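Local coordinates for 457aa long hypothetical protein (Pyrococcus horikoshii, PDB 2CSU) that is of unknown function but has the make-up of a CoA-ligase-like protein, a Rossmann-type CoA-binding domain followed by two flavodoxin-like domains of the succinyl-CoA ligase family, at residues Asp187-Glu192 with Gly216-Glu221; Ile232-Ala237 with Ser268-Ala273; Ala198-Asp203 with Lys228-Ile233; Asp3-Pro8 with Gly91-Thr96; Gly131-His136 with Ile144-Lys149. All blocks are in the same frame, centred on the assembly; numbering follows the deposited sequence.

Contact 1 of 5, residues Asp187-Glu192 with Gly216-Glu221; sequences DVDFAE and GKKFME
Phe190 and Phe219 make the apolar half of this helix-to-helix contact. CE1 of Phe219 comes within 3.5 Å of CB of Phe190, which lies at the edge of the Phe219 ring and near its plane. The two rings are turned 84° against each other, their centres 5.9 Å apart. Phe219 gets there because its CG stands anti to the backbone N (chi1 -176°), and both rings also rest on Leu208 and Ile210 of strand 205-210. Ala191, whose CA is nearest that of Phe219, presents its methyl to the flank of Lys218: CB lies 3.9 Å from CE.

The polar half lies at the end of the same lysine. Lys218, fully extended, reaches past Ala191 to a salt bridge of 2.8 Å between its NZ and OE2 of Glu192, whose chain is bent at chi2. OE1 of Glu192 pairs with Arg123, so this carboxylate is shared by two cations. Asp189 is the N-cap of helix 190-197: its OD1 takes a straight bond (179°) from N of Glu192, 2.9 Å away. Phe190 and Phe219 thus seat helices 190-197 and 216-229 side by side on strand 205-210, the alpha/beta layering of a flavodoxin-like domain.

Contact 2 of 5, residues Ile232-Ala237 with Ser268-Ala273; sequences IIALKA and SGVLVA
Ile233 and Ala273 fit together as bump and hollow on one face of the paired strands: the branch CG2 of Ile233 meets the small CB of Ala273 at 3.9 Å, two residues beyond its bridge partner Leu271 and the next side chain on that face. That branch stands anti to the backbone N (chi1 to CG1 -58°), which points it forward over Ala273. Helix 276-283 covers this face, with Met282 against Ile233 and Leu271, and Met279 against Ala273. Beyond it, CD1 of Leu235 lies over the carbonyl of Ala273, 3.4 Å from the O.

On the other face the hollow is Ala234. CG1 of Val270 settles against its methyl at 3.9 Å and touches CG2 of Ile232 more loosely, at 4.2 Å, so one valine branch fills the dip between the isoleucine and the alanine. Phe265 of helix 258-267 packs on Val270 and Val272 from this side.

Between the faces runs a parallel ladder. N of Leu271 bonds to O of Ile232, and N of Ala234 to O of Leu271 at 2.9 Å; N of Ala273 closes on O of Ala234 at 3.0 Å, the donor standing 39° out of that carbonyl plane. Water bridges continue it at both ends, one joining Ile232 N to Gly269 O, the other Lys236 N to Ala273 O. Gly269, with positive phi, ends the preceding helix in a Schellman motif. Parallel neighbouring strands with helix 258-267 between them in the chain, part of the connection unmodelled, fit the margin of a flavodoxin-like sheet.

Contact 3 of 5, residues Ala198-Asp203 with Lys228-Ile233; sequences ADTEED and KKKPII
In the carboxylate of Asp199, OD1 receives NZ of Lys229 on its syn lone pair at 2.9 Å, a hydrogen-bonded salt bridge. Lys229 is extended beyond CG, and its CD passes 3.8 Å from O of Ala198 on the way. A second carboxylate, that of Asp203, is met by OG1 of Thr200, which donates to the anti lone pair of OD2 at 2.6 Å; Ser177 and Lys178 hold the same group from strand 175-181.

The carbonyl groups are gathered by Lys230. Its NZ donates to O of Asp203 at 2.6 Å, in the carbonyl plane, and to O of Thr200 at 2.7 Å, from 46° above that plane. O of Leu197 is a third acceptor, so three main-chain oxygens surround one ammonium and probably stabilise its charge. To reach them Lys230 leaves the backbone with a nearly eclipsed chi1 (8°) and bends again at chi3 (132°); CE passes 3.1 Å from O of Ala198. OD2 of Asp203 lies 5.1 Å from NZ, near enough perhaps to add some electrostatic attraction.

The two lysines thereby join the link from helix 216-229 to strand 232-236 with the neighbouring one, from helix 190-197 to strand 205-210, in a flavodoxin-like alpha/beta domain.

Contact 4 of 5, residues Asp3-Pro8 with Gly91-Thr96; sequences DYFFNP and GVVIIT
Phe5 brings CZ, the far end of its ring, obliquely against the backbone of Gly91: CZ is 3.5 Å from CA of the glycine and 3.7 Å from N of Val92. On the same ring CE1 touches the CG2 branch of Val93 at 4.1 Å, so the phenyl group runs along the start of strand 91-94. Tyr4 reaches the glycine as well, with CE1 3.5 Å from CA of Gly91. Its CG sits between the backbone N and the carbonyl carbon (chi1 49°), a torsion that brings its ring beside that of Phe5, where CE1 of Tyr4 stands 3.2 Å above one face, offset toward the rim.

Both rings close on the bare CA of Gly91, where there is no side chain. Strand 91-94 belongs to the five-stranded parallel sheet of the Rossmann-type CoA-binding domain, between strands 67-70 and 123-125, and the N-terminal turn 3-8 precedes strand 10-14 of that sheet. Leu67, Ile125 and Ile132 add further apolar contacts around Phe5. The turn is tied within itself by O of Asp3, which accepts from N of Phe6 at 2.9 Å and from N of Asn7 at 2.8 Å.

Contact 5 of 5, residues Gly131-His136 with Ile144-Lys149; sequences GIMNTH and ITVAKK
Met133, a selenomethionine here, sends its side chain straight across to segment 144-149. CB points toward that segment, CG stands anti to the carbonyl carbon (chi1 -36°), and the chain is extended from there on. SE is the first atom to touch, 3.7 Å from N of Ala147 and 4.1 Å from CG2 of Val146. The terminal CE goes furthest, to 3.9 Å from CD1 of Ile144, whose side chain it crosses at about a right angle, and it also lies near O of Thr145. Asn140 and Thr142 of strand 139-142 and Phe179 of strand 175-181 pack on the same side chain.

The two segments exchange no hydrogen bond with each other. Both join strand 175-181 instead: strand 131-134 runs antiparallel to it and the short, weakly bonded strand 148-149 parallel, so the contact belongs to the mixed sheet in which a beta hairpin, 131-134 with 139-142, leads into the flavodoxin-like domain.

Thr135 divides its two branches. CG2 lies 3.5 Å from O of Ala147 and also touches CG2 of Val146, whereas OG1 sits 3.8 Å from CA of Lys149 and within hydrogen-bonding distance of the main-chain O of Phe176 and of Ser177, which must share its single proton. Lys149 slants across the edge of His136: its chain is extended as far as CE, which lies in the imidazole plane, and the bend at chi4 (-78°) turns NZ to 3.4 Å from CD2 of His136. NZ stays 4.1 Å from NE2 of that ring. Lys148 turns the other way, to a salt bridge with Asp173.

Contacts 1, 2 and 3 belong to the first flavodoxin-like domain, their centres about 14 to 15 Å from one another. Helix 216-229 serves both contact 1 and contact 3, and strand 232-236 both contact 3 and contact 2, which share Ile232 and Ile233. Contacts 1 and 2 touch through a probable hydrogen bond of Met220 O with Ser268 OG, 3.2 Å. Contact 4 lies at the Rossmann-type domain and meets contact 5, about 13 Å away between centres, where Phe6 O probably bonds to Asn134 ND2 at 2.6 Å. Contact 5 also touches contact 3 at Glu202 and His136, and so connects contact 4 of the Rossmann-type domain with contact 3 of the flavodoxin-like one.

Contact 1 of 5, residues Asp187-Glu192 with Gly216-Glu221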
# COMPACT_ATOMS: atom_id res chain seq x y z
N ASP A 187 6.90 11.82 31.22
CA ASP A 187 8.06 12.69 31.38
C ASP A 187 8.54 13.25 30.03
O ASP A 187 8.08 14.27 29.55
CB ASP A 187 9.18 11.86 32.02
CG ASP A 187 10.17 12.80 32.69
OD1 ASP A 187 9.92 14.01 32.68
OD2 ASP A 187 11.16 12.32 33.22
N VAL A 188 9.54 12.56 29.45
CA VAL A 188 10.03 12.97 28.14
C VAL A 188 8.88 13.03 27.12
O VAL A 188 8.08 12.12 27.00
CB VAL A 188 11.07 11.94 27.69
CG1 VAL A 188 11.58 12.30 26.29
CG2 VAL A 188 12.24 11.92 28.66
N ASP A 189 8.79 14.17 26.42
CA ASP A 189 7.70 14.32 25.45
C ASP A 189 8.21 14.63 24.04
O ASP A 189 9.40 14.59 23.76
CB ASP A 189 6.77 15.44 25.93
CG ASP A 189 7.56 16.73 26.14
OD1 ASP A 189 8.60 16.87 25.49
OD2 ASP A 189 7.14 17.56 26.93
N PHE A 190 7.25 14.93 23.17
CA PHE A 190 7.55 15.26 21.78
C PHE A 190 8.58 16.38 21.70
O PHE A 190 9.61 16.25 21.01
CB PHE A 190 6.29 15.74 21.05
CG PHE A 190 5.28 14.67 20.77
CD1 PHE A 190 5.62 13.56 19.99
CD2 PHE A 190 3.99 14.77 21.27
CE1 PHE A 190 4.68 12.57 19.71
CE2 PHE A 190 3.04 13.79 20.99
CZ PHE A 190 3.39 12.69 20.21
N ALA A 191 8.31 17.47 22.41
CA ALA A 191 9.19 18.64 22.40
C ALA A 191 10.64 18.33 22.75
O ALA A 191 11.56 18.71 22.04
CB ALA A 191 8.66 19.69 23.35
N GLU A 192 10.84 17.64 23.88
CA GLU A 192 12.18 17.31 24.30
C GLU A 192 12.83 16.39 23.28
O GLU A 192 14.03 16.48 23.03
CB GLU A 192 12.15 16.65 25.68
CG GLU A 192 12.10 17.67 26.83
CD GLU A 192 11.26 17.18 28.01
OE1 GLU A 192 11.50 16.06 28.49
OE2 GLU A 192 10.36 17.93 28.46
N GLY A 216 1.19 22.49 24.44
CA GLY A 216 1.09 22.92 23.05
C GLY A 216 2.01 24.10 22.75
O GLY A 216 2.54 24.25 21.65
N LYS A 217 2.19 24.97 23.73
CA LYS A 217 3.02 26.16 23.58
C LYS A 217 4.49 25.79 23.34
O LYS A 217 5.11 26.29 22.41
CB LYS A 217 2.92 27.02 24.84
CG LYS A 217 3.86 28.22 24.89
CD LYS A 217 3.52 29.27 23.83
CE LYS A 217 4.66 30.26 23.63
NZ LYS A 217 5.61 29.74 22.61
N LYS A 218 5.03 24.92 24.20
CA LYS A 218 6.42 24.49 24.10
C LYS A 218 6.64 23.71 22.79
O LYS A 218 7.65 23.88 22.11
CB LYS A 218 6.77 23.61 25.30
CG LYS A 218 8.20 23.09 25.30
CD LYS A 218 8.43 22.12 26.45
CE LYS A 218 9.87 21.60 26.47
NZ LYS A 218 10.08 20.59 27.56
N PHE A 219 5.67 22.86 22.45
CA PHE A 219 5.73 22.06 21.25
C PHE A 219 5.88 22.93 20.00
O PHE A 219 6.80 22.74 19.19
CB PHE A 219 4.46 21.21 21.13
CG PHE A 219 4.45 20.27 19.96
CD1 PHE A 219 4.66 18.90 20.14
CD2 PHE A 219 4.22 20.75 18.67
CE1 PHE A 219 4.64 18.02 19.05
CE2 PHE A 219 4.19 19.87 17.56
CZ PHE A 219 4.41 18.50 17.77
N MSE A 220 4.97 23.89 19.84
CA MSE A 220 5.01 24.75 18.67
C MSE A 220 6.29 25.58 18.54
O MSE A 220 6.84 25.70 17.44
CB MSE A 220 3.79 25.68 18.67
CG MSE A 220 2.50 24.99 18.20
SE MSE A 220 2.79 23.50 17.20
CE MSE A 220 1.25 22.70 17.35
N GLU A 221 6.78 26.12 19.65
CA GLU A 221 7.99 26.93 19.58
C GLU A 221 9.23 26.07 19.31
O GLU A 221 10.16 26.52 18.66
CB GLU A 221 8.18 27.73 20.87
CG GLU A 221 9.30 28.77 20.78
CD GLU A 221 9.14 29.72 19.59
OE1 GLU A 221 8.12 30.45 19.53
OE2 GLU A 221 10.04 29.75 18.73

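Contact 2 of 5, residues Ile232-Ala237 with Ser268-Ala273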
# COMPACT_ATOMS: atom_id res chain seq x y z
N ILE A 232 9.57 17.93 10.02
CA ILE A 232 8.76 17.18 10.96
C ILE A 232 7.42 16.94 10.27
O ILE A 232 6.79 17.87 9.80
CB ILE A 232 8.57 17.99 12.26
CG1 ILE A 232 9.93 18.21 12.93
CG2 ILE A 232 7.59 17.29 13.17
CD1 ILE A 232 9.91 19.14 14.14
N ILE A 233 7.01 15.67 10.21
CA ILE A 233 5.74 15.29 9.58
C ILE A 233 4.83 14.68 10.66
O ILE A 233 5.19 13.68 11.28
CB ILE A 233 5.94 14.23 8.46
CG1 ILE A 233 6.89 14.76 7.37
CG2 ILE A 233 4.61 13.93 7.79
CD1 ILE A 233 8.30 15.02 7.83
N ALA A 234 3.66 15.29 10.87
CA ALA A 234 2.72 14.82 11.88
C ALA A 234 1.40 14.29 11.33
O ALA A 234 0.75 14.92 10.50
CB ALA A 234 2.43 15.93 12.89
N LEU A 235 1.01 13.13 11.83
CA LEU A 235 -0.25 12.49 11.47
C LEU A 235 -1.06 12.64 12.76
O LEU A 235 -0.75 12.01 13.77
CB LEU A 235 -0.04 11.00 11.13
CG LEU A 235 -1.31 10.12 11.02
CD1 LEU A 235 -2.26 10.70 9.96
CD2 LEU A 235 -0.93 8.68 10.67
N LYS A 236 -2.07 13.50 12.73
CA LYS A 236 -2.90 13.76 13.90
C LYS A 236 -4.22 12.99 13.82
O LYS A 236 -4.98 13.09 12.87
CB LYS A 236 -3.19 15.27 13.98
CG LYS A 236 -4.20 15.61 15.07
CD LYS A 236 -3.58 15.63 16.47
CE LYS A 236 -4.57 16.04 17.56
NZ LYS A 236 -5.45 14.91 17.88
N ALA A 237 -4.45 12.16 14.86
CA ALA A 237 -5.67 11.38 14.89
C ALA A 237 -6.83 12.15 15.52
O ALA A 237 -6.67 12.89 16.49
CB ALA A 237 -5.40 10.11 15.71
N SER A 268 4.08 26.45 12.53
CA SER A 268 5.36 26.07 13.11
C SER A 268 6.28 25.36 12.11
O SER A 268 7.36 24.88 12.49
CB SER A 268 5.15 25.17 14.33
OG SER A 268 4.39 25.84 15.31
N GLY A 269 5.85 25.28 10.86
CA GLY A 269 6.66 24.64 9.83
C GLY A 269 6.47 23.14 9.74
O GLY A 269 7.17 22.47 8.98
N VAL A 270 5.52 22.62 10.51
CA VAL A 270 5.20 21.20 10.55
C VAL A 270 4.33 20.77 9.38
O VAL A 270 3.25 21.34 9.15
CB VAL A 270 4.47 20.82 11.86
CG1 VAL A 270 4.12 19.33 11.87
CG2 VAL A 270 5.36 21.15 13.06
N LEU A 271 4.78 19.76 8.66
CA LEU A 271 4.05 19.26 7.50
C LEU A 271 3.03 18.25 8.02
O LEU A 271 3.33 17.44 8.89
CB LEU A 271 5.01 18.61 6.50
CG LEU A 271 6.30 19.42 6.26
CD1 LEU A 271 7.21 18.71 5.27
CD2 LEU A 271 5.94 20.82 5.77
N VAL A 272 1.82 18.30 7.48
CA VAL A 272 0.78 17.41 7.94
C VAL A 272 0.47 16.28 6.97
O VAL A 272 0.42 16.47 5.77
CB VAL A 272 -0.53 18.19 8.25
CG1 VAL A 272 -1.67 17.22 8.52
CG2 VAL A 272 -0.32 19.11 9.45
N ALA A 273 0.28 15.09 7.53
CA ALA A 273 -0.06 13.92 6.74
C ALA A 273 -1.44 13.52 7.23
O ALA A 273 -1.77 13.71 8.40
CB ALA A 273 0.96 12.79 6.99
O HOH W 1 8.57 20.36 8.63
O HOH W 2 -3.30 14.89 10.40

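Contact 3 of 5, residues Ala198-Asp203 with Lys228-Ile233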
# COMPACT_ATOMS: atom_id res chain seq x y z
N ALA A 198 16.86 17.29 16.63
CA ALA A 198 17.20 18.40 15.76
C ALA A 198 18.69 18.41 15.40
O ALA A 198 19.06 18.90 14.33
CB ALA A 198 16.83 19.73 16.44
N ASP A 199 19.54 17.85 16.26
CA ASP A 199 20.98 17.87 16.00
C ASP A 199 21.71 16.59 15.62
O ASP A 199 22.88 16.64 15.23
CB ASP A 199 21.71 18.51 17.19
CG ASP A 199 21.35 19.97 17.35
OD1 ASP A 199 21.28 20.68 16.32
OD2 ASP A 199 21.14 20.41 18.50
N THR A 200 21.06 15.44 15.72
CA THR A 200 21.74 14.22 15.33
C THR A 200 21.98 14.29 13.82
O THR A 200 21.46 15.17 13.15
CB THR A 200 20.89 12.97 15.64
OG1 THR A 200 19.54 13.21 15.24
CG2 THR A 200 20.94 12.63 17.12
N GLU A 201 22.78 13.37 13.30
CA GLU A 201 23.02 13.43 11.86
C GLU A 201 22.27 12.31 11.12
O GLU A 201 21.97 12.40 9.94
CB GLU A 201 24.52 13.29 11.62
CG GLU A 201 25.26 14.62 11.75
CD GLU A 201 26.64 14.49 11.14
OE1 GLU A 201 26.79 13.75 10.18
OE2 GLU A 201 27.56 15.14 11.64
N GLU A 202 22.02 11.21 11.85
CA GLU A 202 21.37 10.06 11.23
C GLU A 202 19.89 10.32 10.96
O GLU A 202 19.28 9.78 10.05
CB GLU A 202 21.53 8.86 12.16
CG GLU A 202 22.95 8.28 12.12
CD GLU A 202 23.79 8.93 13.19
OE1 GLU A 202 23.70 10.14 13.36
OE2 GLU A 202 24.54 8.22 13.86
N ASP A 203 19.29 11.16 11.83
CA ASP A 203 17.88 11.49 11.65
C ASP A 203 17.70 12.66 10.67
O ASP A 203 17.92 13.82 10.99
CB ASP A 203 17.29 11.86 13.01
CG ASP A 203 17.59 10.74 14.00
OD1 ASP A 203 16.97 9.68 13.88
OD2 ASP A 203 18.45 10.93 14.86
N LYS A 228 13.41 24.39 11.01
CA LYS A 228 14.31 25.14 10.18
C LYS A 228 15.53 24.30 9.77
O LYS A 228 16.06 24.42 8.67
CB LYS A 228 14.66 26.43 10.92
CG LYS A 228 13.45 27.39 10.90
CD LYS A 228 13.76 28.79 11.42
CE LYS A 228 12.58 29.76 11.24
NZ LYS A 228 12.62 30.80 12.26
N LYS A 229 15.96 23.40 10.69
CA LYS A 229 17.05 22.47 10.39
C LYS A 229 16.59 21.25 9.56
O LYS A 229 17.09 20.96 8.48
CB LYS A 229 17.65 21.99 11.71
CG LYS A 229 18.21 23.16 12.53
CD LYS A 229 18.78 22.68 13.86
CE LYS A 229 19.59 23.77 14.58
NZ LYS A 229 20.07 23.28 15.87
N LYS A 230 15.64 20.49 10.14
CA LYS A 230 15.07 19.36 9.41
C LYS A 230 13.57 19.22 9.64
O LYS A 230 13.02 19.75 10.60
CB LYS A 230 15.79 18.08 9.85
CG LYS A 230 16.72 18.30 11.05
CD LYS A 230 17.06 16.99 11.77
CE LYS A 230 18.56 16.84 12.03
NZ LYS A 230 18.82 15.54 12.65
N PRO A 231 12.90 18.61 8.66
CA PRO A 231 11.45 18.49 8.64
C PRO A 231 10.79 17.56 9.67
O PRO A 231 11.38 16.57 10.13
CB PRO A 231 11.15 18.09 7.19
CG PRO A 231 12.33 17.33 6.80
CD PRO A 231 13.47 18.13 7.39
N ILE A 232 9.57 17.93 10.02
CA ILE A 232 8.76 17.18 10.96
C ILE A 232 7.42 16.94 10.27
O ILE A 232 6.79 17.87 9.80
CB ILE A 232 8.57 17.99 12.26
CG1 ILE A 232 9.93 18.21 12.93
CG2 ILE A 232 7.59 17.29 13.17
CD1 ILE A 232 9.91 19.14 14.14
N ILE A 233 7.01 15.67 10.21
CA ILE A 233 5.74 15.29 9.58
C ILE A 233 4.83 14.68 10.66
O ILE A 233 5.19 13.68 11.28
CB ILE A 233 5.94 14.23 8.46
CG1 ILE A 233 6.89 14.76 7.37
CG2 ILE A 233 4.61 13.93 7.79
CD1 ILE A 233 8.30 15.02 7.83

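Contact 4 of 5, residues Asp3-Pro8 with Gly91-Thr96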
# COMPACT_ATOMS: atom_id res chain seq x y z
N ASP A 3 20.69 11.34 25.03
CA ASP A 3 21.50 10.53 24.13
C ASP A 3 21.73 9.13 24.68
O ASP A 3 21.78 8.15 23.95
CB ASP A 3 22.84 11.24 23.94
CG ASP A 3 23.65 10.49 22.89
OD1 ASP A 3 23.11 10.25 21.81
OD2 ASP A 3 24.80 10.15 23.16
N TYR A 4 21.86 9.10 26.02
CA TYR A 4 22.04 7.81 26.68
C TYR A 4 20.85 6.88 26.44
O TYR A 4 20.85 5.72 26.81
CB TYR A 4 22.21 8.06 28.18
CG TYR A 4 21.13 8.97 28.66
CD1 TYR A 4 19.84 8.48 28.85
CD2 TYR A 4 21.41 10.31 28.93
CE1 TYR A 4 18.84 9.32 29.31
CE2 TYR A 4 20.40 11.15 29.38
CZ TYR A 4 19.12 10.66 29.57
OH TYR A 4 18.11 11.49 30.02
N PHE A 5 19.81 7.45 25.81
CA PHE A 5 18.63 6.65 25.49
C PHE A 5 18.86 5.78 24.25
O PHE A 5 18.45 4.63 24.18
CB PHE A 5 17.46 7.60 25.25
CG PHE A 5 16.66 7.75 26.52
CD1 PHE A 5 16.13 6.62 27.13
CD2 PHE A 5 16.45 9.00 27.06
CE1 PHE A 5 15.39 6.75 28.29
CE2 PHE A 5 15.71 9.13 28.23
CZ PHE A 5 15.17 8.01 28.85
N PHE A 6 19.50 6.44 23.27
CA PHE A 6 19.69 5.79 21.97
C PHE A 6 21.13 5.30 21.77
O PHE A 6 21.44 4.55 20.85
CB PHE A 6 19.32 6.80 20.88
CG PHE A 6 17.94 7.33 21.14
CD1 PHE A 6 16.84 6.55 20.80
CD2 PHE A 6 17.78 8.58 21.71
CE1 PHE A 6 15.56 7.03 21.05
CE2 PHE A 6 16.49 9.05 21.96
CZ PHE A 6 15.38 8.28 21.63
N ASN A 7 22.06 5.67 22.64
CA ASN A 7 23.44 5.21 22.54
C ASN A 7 23.95 4.89 23.95
O ASN A 7 24.96 5.44 24.40
CB ASN A 7 24.30 6.28 21.86
CG ASN A 7 24.07 6.32 20.34
OD1 ASN A 7 24.28 5.31 19.66
ND2 ASN A 7 23.65 7.47 19.81
N PRO A 8 23.25 3.99 24.66
CA PRO A 8 23.63 3.60 26.03
C PRO A 8 24.88 2.72 26.09
O PRO A 8 25.13 1.92 25.19
CB PRO A 8 22.38 2.87 26.53
CG PRO A 8 21.86 2.21 25.28
CD PRO A 8 22.02 3.29 24.23
N GLY A 91 18.57 7.25 32.16
CA GLY A 91 17.25 7.19 31.54
C GLY A 91 16.54 5.86 31.81
O GLY A 91 17.15 4.81 31.94
N VAL A 92 15.20 5.94 31.93
CA VAL A 92 14.42 4.73 32.17
C VAL A 92 13.23 4.63 31.21
O VAL A 92 12.45 5.56 31.02
CB VAL A 92 13.92 4.77 33.61
CG1 VAL A 92 13.07 3.53 33.90
CG2 VAL A 92 15.10 4.80 34.57
N VAL A 93 13.09 3.46 30.60
CA VAL A 93 11.96 3.17 29.74
C VAL A 93 11.10 2.23 30.56
O VAL A 93 11.55 1.13 30.94
CB VAL A 93 12.35 2.44 28.45
CG1 VAL A 93 11.07 2.02 27.73
CG2 VAL A 93 13.22 3.33 27.54
N ILE A 94 9.88 2.66 30.85
CA ILE A 94 8.93 1.86 31.62
C ILE A 94 7.92 1.28 30.65
O ILE A 94 7.04 2.00 30.15
CB ILE A 94 8.17 2.72 32.68
CG1 ILE A 94 9.17 3.30 33.70
CG2 ILE A 94 7.13 1.86 33.42
CD1 ILE A 94 8.54 4.21 34.72
N ILE A 95 8.06 -0.01 30.37
CA ILE A 95 7.17 -0.69 29.45
C ILE A 95 5.84 -0.97 30.12
O ILE A 95 4.79 -0.85 29.52
CB ILE A 95 7.80 -2.02 28.97
CG1 ILE A 95 8.95 -1.74 28.02
CG2 ILE A 95 6.74 -2.89 28.32
CD1 ILE A 95 8.55 -1.02 26.75
N THR A 96 5.92 -1.32 31.39
CA THR A 96 4.74 -1.65 32.18
C THR A 96 3.58 -0.65 32.15
O THR A 96 3.77 0.56 32.23
CB THR A 96 5.14 -1.89 33.62
OG1 THR A 96 6.24 -2.81 33.63
CG2 THR A 96 3.97 -2.48 34.43

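Contact 5 of 5, residues Gly131-His136 with Ile144-Lys149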
# COMPACT_ATOMS: atom_id res chain seq x y z
N GLY A 131 8.53 0.96 23.81
CA GLY A 131 9.98 1.07 23.92
C GLY A 131 10.56 2.02 22.86
O GLY A 131 9.85 2.79 22.23
N ILE A 132 11.87 1.90 22.69
CA ILE A 132 12.65 2.71 21.74
C ILE A 132 13.65 1.87 20.92
O ILE A 132 14.03 0.77 21.30
CB ILE A 132 13.43 3.78 22.53
CG1 ILE A 132 14.39 3.11 23.52
CG2 ILE A 132 12.46 4.65 23.34
CD1 ILE A 132 15.28 4.12 24.24
N MSE A 133 14.02 2.40 19.73
CA MSE A 133 15.04 1.76 18.89
C MSE A 133 16.08 2.75 18.36
O MSE A 133 15.81 3.91 18.09
CB MSE A 133 14.38 1.11 17.67
CG MSE A 133 13.01 0.48 17.93
SE MSE A 133 12.47 -0.44 16.48
CE MSE A 133 10.85 -0.94 17.08
N ASN A 134 17.32 2.24 18.24
CA ASN A 134 18.33 2.92 17.44
C ASN A 134 18.95 1.94 16.43
O ASN A 134 19.93 1.26 16.70
CB ASN A 134 19.42 3.46 18.36
CG ASN A 134 20.36 4.34 17.57
OD1 ASN A 134 20.26 4.45 16.35
ND2 ASN A 134 21.28 4.99 18.30
N THR A 135 18.29 1.86 15.26
CA THR A 135 18.70 0.88 14.26
C THR A 135 20.16 1.06 13.85
O THR A 135 20.84 0.13 13.45
CB THR A 135 17.79 1.01 13.04
OG1 THR A 135 17.81 2.35 12.56
CG2 THR A 135 16.35 0.64 13.42
N HIS A 136 20.64 2.32 13.94
CA HIS A 136 22.00 2.60 13.51
C HIS A 136 23.04 1.78 14.28
O HIS A 136 24.12 1.47 13.80
CB HIS A 136 22.26 4.10 13.70
CG HIS A 136 23.57 4.46 13.05
ND1 HIS A 136 24.36 5.47 13.48
CD2 HIS A 136 24.18 3.87 11.93
CE1 HIS A 136 25.42 5.50 12.65
NE2 HIS A 136 25.33 4.55 11.70
N ILE A 144 9.09 -5.95 20.34
CA ILE A 144 8.66 -6.24 18.97
C ILE A 144 9.89 -6.28 18.05
O ILE A 144 10.96 -5.84 18.43
CB ILE A 144 7.65 -5.18 18.42
CG1 ILE A 144 8.33 -3.82 18.28
CG2 ILE A 144 6.43 -5.09 19.36
CD1 ILE A 144 7.44 -2.79 17.57
N THR A 145 9.74 -6.84 16.86
CA THR A 145 10.88 -6.92 15.95
C THR A 145 11.42 -5.53 15.56
O THR A 145 10.66 -4.57 15.46
CB THR A 145 10.50 -7.73 14.66
OG1 THR A 145 11.68 -8.01 13.91
CG2 THR A 145 9.55 -6.94 13.80
N VAL A 146 12.73 -5.43 15.36
CA VAL A 146 13.36 -4.16 15.01
C VAL A 146 13.03 -3.71 13.58
O VAL A 146 12.92 -4.52 12.66
CB VAL A 146 14.92 -4.26 15.18
CG1 VAL A 146 15.53 -5.04 14.02
CG2 VAL A 146 15.53 -2.87 15.27
N ALA A 147 12.85 -2.41 13.40
CA ALA A 147 12.54 -1.91 12.07
C ALA A 147 13.82 -1.96 11.24
O ALA A 147 14.92 -2.12 11.79
CB ALA A 147 12.03 -0.46 12.17
N LYS A 148 13.69 -1.84 9.93
CA LYS A 148 14.88 -1.83 9.08
C LYS A 148 15.62 -0.53 9.32
O LYS A 148 15.06 0.43 9.84
CB LYS A 148 14.51 -1.95 7.61
CG LYS A 148 14.13 -3.36 7.18
CD LYS A 148 14.04 -3.47 5.68
CE LYS A 148 14.02 -4.92 5.22
NZ LYS A 148 13.93 -5.00 3.73
N LYS A 149 16.89 -0.50 8.93
CA LYS A 149 17.72 0.69 9.10
C LYS A 149 17.24 1.83 8.19
O LYS A 149 16.81 1.62 7.07
CB LYS A 149 19.16 0.31 8.75
CG LYS A 149 20.19 1.17 9.49
CD LYS A 149 21.61 0.66 9.27
CE LYS A 149 22.67 1.60 9.86
NZ LYS A 149 22.86 2.75 8.97